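Long-range contacts in BugD (Bordetella pertussis Tohama I, PDB 2F5X), which probably serves as the periplasmic solute receptor of a tripartite tricarboxylate transporter family system and holds aspartic acid in its binding cleft: residues V22-A27 and N54-G60; H81-S85 and Y96-F102. One frame throughout, in Å; residues are numbered along the deposited sequence.

Contact 1: V22-A27 and N54-G60; sequences VVPFAA and NKGGAGG. With ASP (aspartic acid), chain D.
Val23 and Asn54 form a parallel beta bridge, their CA atoms 4.9 Å apart, where two neighbouring strands end. Lys55 N donates to Val23 O at 2.9 Å with an N-H...O angle of 169°, and Asn54 CA adds a CA-H...O contact to the same oxygen. Past the bridge the chains stay close, Phe25 CA lying 4.0 Å from Gly56 CA, and a water joins Pro24 O to Gly57 N.

The amide of Asn54 lies alongside Val23 and reaches the loop that follows strand 19-23: ND2 donates to Phe25 O at 3.0 Å, with Phe25 O lying 16° out of the Asn54 amide plane. Asp32 takes a further bond from ND2 and Arg36 donates to OD1, which fixes the rotation of the amide. Pro24 CB rests 3.2 Å from Gly60 O. The Phe25 ring, with CG beside its backbone N (chi1 -64°), swings back so that CZ approaches Gly59 O and CE1 packs against Gly60 N at 3.8 Å, while one face carries the aspartic acid, whose CA sits 3.4 Å above the ring centre.

Val22 and Pro24 pack on helix 61-68, for which Gly60 is the N-cap; Val23 faces helix 30-46, and Val22 pairs with strand 76-81.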
ATOM      1  N   VAL A  22     -13.514  -4.915  -0.678  1.00 11.94           N
ATOM      2  CA  VAL A  22     -12.439  -5.894  -0.536  1.00 10.90           C
ATOM      3  C   VAL A  22     -11.094  -5.193  -0.377  1.00 10.28           C
ATOM      4  O   VAL A  22     -10.718  -4.348  -1.196  1.00 10.20           O
ATOM      5  CB  VAL A  22     -12.411  -6.859  -1.753  1.00 10.91           C
ATOM      6  CG1 VAL A  22     -11.180  -7.801  -1.725  1.00 11.25           C
ATOM      7  CG2 VAL A  22     -13.740  -7.641  -1.838  1.00 11.81           C
ATOM      8  N   VAL A  23     -10.384  -5.566   0.684  1.00  9.32           N
ATOM      9  CA  VAL A  23      -9.011  -5.141   0.941  1.00  8.96           C
ATOM     10  C   VAL A  23      -8.150  -6.396   0.764  1.00  8.52           C
ATOM     11  O   VAL A  23      -8.312  -7.348   1.526  1.00  8.52           O
ATOM     12  CB  VAL A  23      -8.886  -4.618   2.394  1.00  8.80           C
ATOM     13  CG1 VAL A  23      -7.421  -4.440   2.802  1.00  8.66           C
ATOM     14  CG2 VAL A  23      -9.642  -3.312   2.542  1.00 10.05           C
ATOM     15  N   PRO A  24      -7.294  -6.452  -0.261  1.00  8.49           N
ATOM     16  CA  PRO A  24      -6.503  -7.666  -0.535  1.00  8.19           C
ATOM     17  C   PRO A  24      -5.362  -7.997   0.439  1.00  8.54           C
ATOM     18  O   PRO A  24      -4.342  -8.560   0.024  1.00  8.66           O
ATOM     19  CB  PRO A  24      -5.944  -7.391  -1.937  1.00  7.89           C
ATOM     20  CG  PRO A  24      -6.943  -6.382  -2.532  1.00  8.00           C
ATOM     21  CD  PRO A  24      -7.121  -5.450  -1.330  1.00  8.36           C
ATOM     22  N   PHE A  25      -5.546  -7.683   1.720  1.00  8.39           N
ATOM     23  CA  PHE A  25      -4.528  -7.922   2.744  1.00  9.02           C
ATOM     24  C   PHE A  25      -5.165  -8.200   4.083  1.00  8.95           C
ATOM     25  O   PHE A  25      -6.340  -7.887   4.304  1.00  9.14           O
ATOM     26  CB  PHE A  25      -3.605  -6.706   2.881  1.00  8.63           C
ATOM     27  CG  PHE A  25      -2.804  -6.425   1.643  1.00  8.80           C
ATOM     28  CD1 PHE A  25      -1.683  -7.197   1.335  1.00  9.03           C
ATOM     29  CD2 PHE A  25      -3.182  -5.414   0.776  1.00  9.17           C
ATOM     30  CE1 PHE A  25      -0.955  -6.961   0.179  1.00  9.04           C
ATOM     31  CE2 PHE A  25      -2.452  -5.162  -0.385  1.00  9.79           C
ATOM     32  CZ  PHE A  25      -1.333  -5.932  -0.683  1.00  8.68           C
ATOM     33  N   ALA A  26      -4.370  -8.773   4.982  1.00  9.34           N
ATOM     34  CA  ALA A  26      -4.830  -9.126   6.316  1.00  9.71           C
ATOM     35  C   ALA A  26      -5.391  -7.922   7.063  1.00  9.81           C
ATOM     36  O   ALA A  26      -4.900  -6.796   6.925  1.00  9.29           O
ATOM     37  CB  ALA A  26      -3.679  -9.750   7.102  1.00  9.68           C
ATOM     38  N   ALA A  27      -6.427  -8.177   7.854  1.00 10.00           N
ATOM     39  CA  ALA A  27      -7.027  -7.158   8.708  1.00 10.82           C
ATOM     40  C   ALA A  27      -5.990  -6.576   9.667  1.00 10.65           C
ATOM     41  O   ALA A  27      -5.062  -7.274  10.094  1.00 11.30           O
ATOM     42  CB  ALA A  27      -8.167  -7.776   9.493  1.00 10.83           C
ATOM     43  N   ASN A  54     -11.442  -8.752   4.157  1.00 13.36           N
ATOM     44  CA  ASN A  54     -10.000  -8.903   3.985  1.00 12.79           C
ATOM     45  C   ASN A  54      -9.691 -10.180   3.242  1.00 12.69           C
ATOM     46  O   ASN A  54     -10.089 -11.255   3.677  1.00 13.20           O
ATOM     47  CB  ASN A  54      -9.301  -8.865   5.343  1.00 12.46           C
ATOM     48  CG  ASN A  54      -9.504  -7.550   6.044  1.00 11.78           C
ATOM     49  OD1 ASN A  54     -10.402  -7.410   6.877  1.00 12.38           O
ATOM     50  ND2 ASN A  54      -8.682  -6.563   5.697  1.00 10.42           N
ATOM     51  N   LYS A  55      -9.005 -10.062   2.107  1.00 12.93           N
ATOM     52  CA  LYS A  55      -8.719 -11.231   1.281  1.00 13.31           C
ATOM     53  C   LYS A  55      -7.255 -11.232   0.880  1.00 12.80           C
ATOM     54  O   LYS A  55      -6.892 -10.798  -0.212  1.00 12.83           O
ATOM     55  CB  LYS A  55      -9.643 -11.265   0.050  1.00 13.46           C
ATOM     56  CG  LYS A  55     -11.137 -11.376   0.389  1.00 17.02           C
ATOM     57  CD  LYS A  55     -11.473 -12.718   1.070  1.00 21.92           C
ATOM     58  CE  LYS A  55     -12.725 -12.630   1.958  1.00 25.17           C
ATOM     59  NZ  LYS A  55     -12.449 -12.615   3.443  1.00 29.09           N
ATOM     60  N   GLY A  56      -6.412 -11.704   1.791  1.00 13.32           N
ATOM     61  CA  GLY A  56      -4.973 -11.694   1.582  1.00 13.12           C
ATOM     62  C   GLY A  56      -4.480 -12.854   0.734  1.00 13.05           C
ATOM     63  O   GLY A  56      -5.181 -13.864   0.554  1.00 13.82           O
ATOM     64  N   GLY A  57      -3.273 -12.685   0.199  1.00 12.83           N
ATOM     65  CA  GLY A  57      -2.602 -13.713  -0.580  1.00 11.73           C
ATOM     66  C   GLY A  57      -1.945 -13.136  -1.817  1.00 11.55           C
ATOM     67  O   GLY A  57      -2.486 -12.207  -2.428  1.00 11.34           O
ATOM     68  N   ALA A  58      -0.783 -13.692  -2.169  1.00 10.73           N
ATOM     69  CA  ALA A  58      -0.035 -13.342  -3.385  1.00 10.35           C
ATOM     70  C   ALA A  58       0.081 -11.833  -3.621  1.00 10.38           C
ATOM     71  O   ALA A  58      -0.168 -11.344  -4.734  1.00 10.17           O
ATOM     72  CB  ALA A  58      -0.633 -14.044  -4.618  1.00 10.50           C
ATOM     73  N   GLY A  59       0.460 -11.110  -2.566  1.00  9.95           N
ATOM     74  CA  GLY A  59       0.786  -9.694  -2.656  1.00  9.50           C
ATOM     75  C   GLY A  59      -0.383  -8.783  -3.002  1.00  9.65           C
ATOM     76  O   GLY A  59      -0.177  -7.671  -3.479  1.00  9.78           O
ATOM     77  N   GLY A  60      -1.600  -9.256  -2.762  1.00  9.13           N
ATOM     78  CA  GLY A  60      -2.800  -8.496  -3.082  1.00  8.67           C
ATOM     79  C   GLY A  60      -3.483  -8.942  -4.371  1.00  9.11           C
ATOM     80  O   GLY A  60      -4.595  -8.481  -4.672  1.00  9.20           O
TER
HETATM   81  N   ASP D 901      -0.799  -2.524   2.166  1.00  7.83           N
HETATM   82  CA  ASP D 901      -0.566  -3.932   2.606  1.00  7.79           C
HETATM   83  C   ASP D 901      -1.432  -4.300   3.802  1.00  8.12           C
HETATM   84  O   ASP D 901      -1.095  -5.224   4.566  1.00  8.63           O
HETATM   85  CB  ASP D 901       0.903  -4.151   2.945  1.00  7.59           C
HETATM   86  CG  ASP D 901       1.795  -4.038   1.736  1.00  7.57           C
HETATM   87  OD1 ASP D 901       3.032  -3.976   1.929  1.00  7.40           O
HETATM   88  OD2 ASP D 901       1.342  -4.010   0.562  1.00  8.41           O
HETATM   89  OXT ASP D 901      -2.465  -3.656   3.991  1.00  8.21           O
HETATM   90  O   HOH W   1      -2.102 -10.245   0.547  1.00 16.25           O

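Contact 2: H81-S85 and Y96-F102; sequences HAGFS and YEPYTSF. With ASP (aspartic acid), chain D.
Phe84 turns its CG anti to the backbone N (chi1 -176°), which carries the ring across to segment 96-102, and Tyr96 holds its own CG between backbone N and carbonyl carbon, a setting that brings its CE1 over the Phe84 ring. Tyr96 CE1 stands 3.8 Å above the centre of that face, but the two planes meet at 41°, an oblique pair. From there the phenol reaches the backbone: Tyr96 OH donates to Phe84 O at 2.7 Å, with that oxygen near the plane of the tyrosine ring. The hydroxyl comes in at 116° to the C=O, from the side of the oxygen and tilted out of the carbonyl plane.

Phe84, Tyr96 and Phe102 thus make a buried aromatic cluster, extended by Trp242, which stacks on Phe84, in the region where the short helix 83-86 meets the start of strand 102-117. The edge of Phe84 is occupied too: Pro98 O lies in its plane, 3.4 Å from CE2, and Phe102 CE2 comes within 3.5 Å of Phe84 CE1, the two side chains running antiparallel to one another.

At the other end of segment 81-85, His81 uses both ring nitrogens. ND1 accepts from Gly83 N at 2.9 Å, in the ring plane, a capping bond into the helix. NE2 donates to the aspartic acid OD2 at 2.7 Å, and His239 meets the ring edge-to-face.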
ATOM      1  N   HIS A  81      -3.925  -0.609  -3.439  1.00  7.91           N
ATOM      2  CA  HIS A  81      -2.874   0.385  -3.569  1.00  7.46           C
ATOM      3  C   HIS A  81      -2.019   0.183  -4.817  1.00  7.55           C
ATOM      4  O   HIS A  81      -2.381  -0.613  -5.695  1.00  7.75           O
ATOM      5  CB  HIS A  81      -2.041   0.452  -2.282  1.00  7.49           C
ATOM      6  CG  HIS A  81      -1.339  -0.824  -1.921  1.00  8.05           C
ATOM      7  ND1 HIS A  81      -0.593  -1.556  -2.823  1.00  8.03           N
ATOM      8  CD2 HIS A  81      -1.236  -1.470  -0.736  1.00  8.78           C
ATOM      9  CE1 HIS A  81      -0.060  -2.598  -2.208  1.00  7.97           C
ATOM     10  NE2 HIS A  81      -0.437  -2.569  -0.939  1.00  8.19           N
ATOM     11  N   ALA A  82      -0.904   0.910  -4.894  1.00  7.82           N
ATOM     12  CA  ALA A  82      -0.000   0.895  -6.049  1.00  7.85           C
ATOM     13  C   ALA A  82       0.453  -0.504  -6.486  1.00  8.18           C
ATOM     14  O   ALA A  82       0.896  -0.688  -7.624  1.00  8.50           O
ATOM     15  CB  ALA A  82       1.221   1.789  -5.777  1.00  8.22           C
ATOM     16  N   GLY A  83       0.354  -1.480  -5.587  1.00  8.10           N
ATOM     17  CA  GLY A  83       0.622  -2.872  -5.934  1.00  8.27           C
ATOM     18  C   GLY A  83      -0.240  -3.352  -7.091  1.00  7.94           C
ATOM     19  O   GLY A  83       0.149  -4.259  -7.829  1.00  7.86           O
ATOM     20  N   PHE A  84      -1.416  -2.736  -7.247  1.00  8.15           N
ATOM     21  CA  PHE A  84      -2.272  -2.959  -8.414  1.00  7.54           C
ATOM     22  C   PHE A  84      -1.474  -2.764  -9.697  1.00  7.63           C
ATOM     23  O   PHE A  84      -1.680  -3.486 -10.668  1.00  8.11           O
ATOM     24  CB  PHE A  84      -3.430  -1.949  -8.375  1.00  7.94           C
ATOM     25  CG  PHE A  84      -4.443  -2.109  -9.467  1.00  8.67           C
ATOM     26  CD1 PHE A  84      -5.634  -2.799  -9.231  1.00  7.82           C
ATOM     27  CD2 PHE A  84      -4.249  -1.512 -10.715  1.00  8.32           C
ATOM     28  CE1 PHE A  84      -6.605  -2.911 -10.242  1.00  9.21           C
ATOM     29  CE2 PHE A  84      -5.203  -1.628 -11.732  1.00  9.07           C
ATOM     30  CZ  PHE A  84      -6.380  -2.324 -11.497  1.00  8.66           C
ATOM     31  N   SER A  85      -0.565  -1.786  -9.680  1.00  7.35           N
ATOM     32  CA  SER A  85       0.241  -1.429 -10.845  1.00  7.99           C
ATOM     33  C   SER A  85       1.580  -2.166 -10.949  1.00  8.36           C
ATOM     34  O   SER A  85       2.173  -2.199 -12.037  1.00  9.11           O
ATOM     35  CB  SER A  85       0.447   0.099 -10.930  1.00  8.03           C
ATOM     36  OG  SER A  85       1.361   0.575  -9.956  1.00  8.26           O
ATOM     37  N   TYR A  96      -5.842 -10.418 -13.393  1.00 10.25           N
ATOM     38  CA  TYR A  96      -6.638  -9.294 -13.876  1.00  9.68           C
ATOM     39  C   TYR A  96      -5.840  -8.512 -14.902  1.00  9.74           C
ATOM     40  O   TYR A  96      -4.626  -8.696 -15.036  1.00 10.19           O
ATOM     41  CB  TYR A  96      -7.070  -8.375 -12.718  1.00  9.81           C
ATOM     42  CG  TYR A  96      -5.905  -7.721 -12.006  1.00  9.37           C
ATOM     43  CD1 TYR A  96      -5.554  -6.397 -12.274  1.00  7.63           C
ATOM     44  CD2 TYR A  96      -5.133  -8.434 -11.093  1.00  9.63           C
ATOM     45  CE1 TYR A  96      -4.464  -5.801 -11.649  1.00  7.62           C
ATOM     46  CE2 TYR A  96      -4.044  -7.848 -10.457  1.00  8.43           C
ATOM     47  CZ  TYR A  96      -3.717  -6.530 -10.743  1.00  8.34           C
ATOM     48  OH  TYR A  96      -2.648  -5.935 -10.115  1.00  9.38           O
ATOM     49  N   GLU A  97      -6.547  -7.652 -15.622  1.00  9.68           N
ATOM     50  CA  GLU A  97      -5.983  -6.784 -16.635  1.00 10.01           C
ATOM     51  C   GLU A  97      -6.084  -5.369 -16.044  1.00  9.97           C
ATOM     52  O   GLU A  97      -7.188  -4.886 -15.792  1.00  9.81           O
ATOM     53  CB  GLU A  97      -6.805  -6.928 -17.928  1.00 10.78           C
ATOM     54  CG  GLU A  97      -6.003  -6.837 -19.220  1.00 11.15           C
ATOM     55  CD  GLU A  97      -5.812  -5.411 -19.703  1.00 12.10           C
ATOM     56  OE1 GLU A  97      -5.651  -5.225 -20.927  1.00 13.96           O
ATOM     57  OE2 GLU A  97      -5.819  -4.478 -18.873  1.00 11.37           O
ATOM     58  N   PRO A  98      -4.953  -4.710 -15.773  1.00  9.94           N
ATOM     59  CA  PRO A  98      -4.991  -3.464 -14.979  1.00  9.90           C
ATOM     60  C   PRO A  98      -5.767  -2.324 -15.648  1.00 10.11           C
ATOM     61  O   PRO A  98      -6.327  -1.461 -14.955  1.00 10.53           O
ATOM     62  CB  PRO A  98      -3.505  -3.110 -14.812  1.00 10.25           C
ATOM     63  CG  PRO A  98      -2.845  -3.750 -15.993  1.00  9.94           C
ATOM     64  CD  PRO A  98      -3.573  -5.061 -16.177  1.00  9.69           C
ATOM     65  N   TYR A  99      -5.818  -2.324 -16.979  1.00 10.12           N
ATOM     66  CA  TYR A  99      -6.495  -1.244 -17.699  1.00 10.43           C
ATOM     67  C   TYR A  99      -7.952  -1.531 -18.021  1.00 10.36           C
ATOM     68  O   TYR A  99      -8.704  -0.600 -18.331  1.00 11.21           O
ATOM     69  CB  TYR A  99      -5.754  -0.926 -19.000  1.00 10.42           C
ATOM     70  CG  TYR A  99      -4.256  -0.769 -18.842  1.00 10.94           C
ATOM     71  CD1 TYR A  99      -3.709   0.226 -18.017  1.00 12.28           C
ATOM     72  CD2 TYR A  99      -3.381  -1.622 -19.517  1.00 11.97           C
ATOM     73  CE1 TYR A  99      -2.319   0.363 -17.886  1.00 12.10           C
ATOM     74  CE2 TYR A  99      -2.004  -1.491 -19.398  1.00 12.39           C
ATOM     75  CZ  TYR A  99      -1.479  -0.497 -18.587  1.00 12.75           C
ATOM     76  OH  TYR A  99      -0.112  -0.371 -18.480  1.00 13.83           O
ATOM     77  N   THR A 100      -8.355  -2.800 -17.982  1.00  9.95           N
ATOM     78  CA  THR A 100      -9.708  -3.160 -18.444  1.00 10.25           C
ATOM     79  C   THR A 100     -10.572  -3.985 -17.498  1.00 10.22           C
ATOM     80  O   THR A 100     -11.782  -4.060 -17.699  1.00 10.79           O
ATOM     81  CB  THR A 100      -9.674  -3.890 -19.808  1.00 10.50           C
ATOM     82  OG1 THR A 100      -8.945  -5.120 -19.674  1.00 10.88           O
ATOM     83  CG2 THR A 100      -8.932  -3.080 -20.863  1.00 10.77           C
ATOM     84  N   SER A 101      -9.981  -4.618 -16.488  1.00  9.83           N
ATOM     85  CA  SER A 101     -10.774  -5.498 -15.623  1.00  9.72           C
ATOM     86  C   SER A 101     -11.801  -4.770 -14.757  1.00  9.60           C
ATOM     87  O   SER A 101     -12.720  -5.402 -14.225  1.00  9.26           O
ATOM     88  CB  SER A 101      -9.861  -6.350 -14.738  1.00  9.56           C
ATOM     89  OG  SER A 101      -9.286  -7.381 -15.507  1.00 10.11           O
ATOM     90  N   PHE A 102     -11.646  -3.453 -14.637  1.00  9.53           N
ATOM     91  CA  PHE A 102     -12.438  -2.658 -13.699  1.00  9.70           C
ATOM     92  C   PHE A 102     -12.993  -1.389 -14.315  1.00 10.07           C
ATOM     93  O   PHE A 102     -12.485  -0.900 -15.331  1.00 11.32           O
ATOM     94  CB  PHE A 102     -11.564  -2.240 -12.507  1.00  9.66           C
ATOM     95  CG  PHE A 102     -10.990  -3.398 -11.744  1.00  9.58           C
ATOM     96  CD1 PHE A 102     -11.710  -3.994 -10.708  1.00  8.63           C
ATOM     97  CD2 PHE A 102      -9.731  -3.898 -12.063  1.00  9.00           C
ATOM     98  CE1 PHE A 102     -11.174  -5.088 -10.002  1.00  7.31           C
ATOM     99  CE2 PHE A 102      -9.194  -4.968 -11.362  1.00  9.18           C
ATOM    100  CZ  PHE A 102      -9.921  -5.567 -10.333  1.00  9.03           C
TER
HETATM  101  N   ASP D 901      -0.799  -2.524   2.166  1.00  7.83           N
HETATM  102  CA  ASP D 901      -0.566  -3.932   2.606  1.00  7.79           C
HETATM  103  C   ASP D 901      -1.432  -4.300   3.802  1.00  8.12           C
HETATM  104  O   ASP D 901      -1.095  -5.224   4.566  1.00  8.63           O
HETATM  105  CB  ASP D 901       0.903  -4.151   2.945  1.00  7.59           C
HETATM  106  CG  ASP D 901       1.795  -4.038   1.736  1.00  7.57           C
HETATM  107  OD1 ASP D 901       3.032  -3.976   1.929  1.00  7.40           O
HETATM  108  OD2 ASP D 901       1.342  -4.010   0.562  1.00  8.41           O
HETATM  109  OXT ASP D 901      -2.465  -3.656   3.991  1.00  8.21           O

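Contacts 1 and 2 follow one another along the chain, with centres about 15 Å apart, and both touch the aspartic acid. They meet directly, Phe25 CE2 lying 3.3 Å from His81 NE2, with the ring planes at about 20°. Their contributions to the ligand differ: segment 22-27 offers an aromatic face, segment 81-85 a ring N-H. Contact 1 is partly buried and mixes backbone pairing (a parallel bridge and a bond from Lys55 N) with a side-chain amide hydrogen bond and packing against glycines; contact 2 is buried and chiefly aromatic, with one bond between segments. Helix 61-68 is shared: Val22 and Pro24 of contact 1 and Tyr96 and Phe102 of contact 2 all pack on it.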